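Local atomic coordinates of UPF0303 protein YBR137W (Saccharomyces cerevisiae, PDB entry 4CLC), a protein that is of unknown function but is a cytoplasmic member of the UPF0303 family, related to HbpS-like haem-degrading proteins of the GAF clan. Residues Thr44-Arg47 / Asn48-Glu52. Sequence-based numbering, arbitrary orientation.
Sequences TYIR and NAVKE
Arg47 lays one face of its guanidinium over CE of Lys51, with NH1 3.9 Å from that carbon. The two form an i to i+4 pair, one turn apart on the alpha-helix 36-53, and their side chains run side by side and point the same way. Arg47 is extended from CG to NE, CG anti to the backbone N (chi1 -176°), whereas Lys51 bends at its third torsion (chi3 -46°), bringing CE over one face of the planar group. NZ then lies 4.0 Å from NH1, two positive ends close together. The guanidinium is held mainly from outside this helix: NH2 hydrogen-bonds to a polar side chain of another protein's chain, an aromatic ring of that chain makes a cation-pi contact, and NE bonds weakly to Thr74 OG1. Thr44 and Lys51 also pack on aromatic side chains of that chain, so this flank of the helix forms part of a protein-protein interface.

Underneath, each N-H from Asn48 to Lys51 bonds to the carbonyl four residues back, and the last of these, Lys51 N to Arg47 O at 3.1 Å, is the longest. On the exposed side, ND2 of Asn48 comes to 2.5 Å from Glu52 OE2, too short to be taken at face value.

The inward flank seats the helix against both the sheet and a helical neighbour. Ala49 and Val50 rest on Met159 of helix 153-168, and Tyr45 meets Phe167 of the same helix edge-to-face. Ile46 packs on Leu146 and Ile148 of strand 144-149, while its CG2 methyl meets CG2 of Val50 at 4.1 Å.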
loop_
_atom_site.group_PDB
_atom_site.type_symbol
_atom_site.label_atom_id
_atom_site.label_comp_id
_atom_site.label_asym_id
_atom_site.label_seq_id
_atom_site.Cartn_x
_atom_site.Cartn_y
_atom_site.Cartn_z
ATOM N N THR D 44 5.183 34.029 -17.569
ATOM C CA THR D 44 4.237 35.139 -17.664
ATOM C C THR D 44 4.046 35.485 -19.132
ATOM O O THR D 44 2.955 35.848 -19.566
ATOM C CB THR D 44 4.682 36.395 -16.843
ATOM O OG1 THR D 44 6.023 36.766 -17.170
ATOM C CG2 THR D 44 4.609 36.108 -15.363
ATOM N N TYR D 45 5.116 35.317 -19.895
ATOM C CA TYR D 45 5.069 35.442 -21.339
ATOM C C TYR D 45 3.951 34.580 -21.938
ATOM O O TYR D 45 3.040 35.080 -22.610
ATOM C CB TYR D 45 6.424 35.037 -21.908
ATOM C CG TYR D 45 6.566 35.179 -23.402
ATOM C CD1 TYR D 45 6.593 36.431 -23.999
ATOM C CD2 TYR D 45 6.720 34.060 -24.216
ATOM C CE1 TYR D 45 6.752 36.568 -25.366
ATOM C CE2 TYR D 45 6.881 34.186 -25.586
ATOM C CZ TYR D 45 6.898 35.446 -26.155
ATOM O OH TYR D 45 7.049 35.586 -27.516
ATOM N N ILE D 46 4.018 33.286 -21.657
ATOM C CA ILE D 46 2.982 32.349 -22.052
ATOM C C ILE D 46 1.636 32.729 -21.474
ATOM O O ILE D 46 0.600 32.519 -22.108
ATOM C CB ILE D 46 3.328 30.916 -21.595
ATOM C CG1 ILE D 46 4.692 30.505 -22.135
ATOM C CG2 ILE D 46 2.248 29.931 -22.008
ATOM C CD1 ILE D 46 5.084 29.163 -21.682
ATOM N N ARG D 47 1.641 33.276 -20.265
ATOM C CA ARG D 47 0.379 33.572 -19.611
ATOM C C ARG D 47 -0.293 34.666 -20.400
ATOM O O ARG D 47 -1.500 34.615 -20.645
ATOM C CB ARG D 47 0.565 33.987 -18.147
ATOM C CG ARG D 47 -0.767 34.200 -17.410
ATOM C CD ARG D 47 -0.555 34.688 -15.994
ATOM N NE ARG D 47 -1.819 34.955 -15.328
ATOM C CZ ARG D 47 -2.455 36.112 -15.413
ATOM N NH1 ARG D 47 -1.928 37.083 -16.149
ATOM N NH2 ARG D 47 -3.609 36.302 -14.785
ATOM N N ASN D 48 0.504 35.642 -20.813
ATOM C CA ASN D 48 0.003 36.729 -21.635
ATOM C C ASN D 48 -0.512 36.141 -22.948
ATOM O O ASN D 48 -1.678 36.332 -23.320
ATOM C CB ASN D 48 1.098 37.770 -21.887
ATOM C CG ASN D 48 0.810 38.634 -23.101
ATOM O OD1 ASN D 48 1.542 38.597 -24.100
ATOM N ND2 ASN D 48 -0.242 39.451 -23.008
ATOM N N ALA D 49 0.363 35.393 -23.615
ATOM C CA ALA D 49 0.044 34.730 -24.876
ATOM C C ALA D 49 -1.280 33.964 -24.837
ATOM O O ALA D 49 -2.182 34.270 -25.613
ATOM C CB ALA D 49 1.156 33.824 -25.272
ATOM N N VAL D 50 -1.403 32.975 -23.954
ATOM C CA VAL D 50 -2.656 32.235 -23.857
ATOM C C VAL D 50 -3.825 33.189 -23.644
ATOM O O VAL D 50 -4.929 32.945 -24.131
ATOM C CB VAL D 50 -2.631 31.158 -22.716
ATOM C CG1 VAL D 50 -4.010 30.615 -22.429
ATOM C CG2 VAL D 50 -1.739 30.003 -23.100
ATOM N N LYS D 51 -3.618 34.287 -22.927
ATOM C CA LYS D 51 -4.793 35.089 -22.651
ATOM C C LYS D 51 -5.134 36.044 -23.800
ATOM O O LYS D 51 -6.297 36.428 -23.964
ATOM C CB LYS D 51 -4.671 35.834 -21.320
ATOM C CG LYS D 51 -5.907 35.501 -20.431
ATOM C CD LYS D 51 -6.224 36.549 -19.372
ATOM C CE LYS D 51 -4.992 36.994 -18.640
ATOM N NZ LYS D 51 -5.291 38.267 -17.942
ATOM N N GLU D 52 -4.146 36.415 -24.606
ATOM C CA GLU D 52 -4.447 37.192 -25.803
ATOM C C GLU D 52 -5.136 36.317 -26.841
ATOM O O GLU D 52 -6.241 36.634 -27.293
ATOM C CB GLU D 52 -3.184 37.827 -26.391
ATOM C CG GLU D 52 -2.927 39.243 -25.887
ATOM C CD GLU D 52 -1.472 39.661 -26.028
ATOM O OE1 GLU D 52 -0.810 39.209 -26.986
ATOM O OE2 GLU D 52 -0.987 40.437 -25.175
#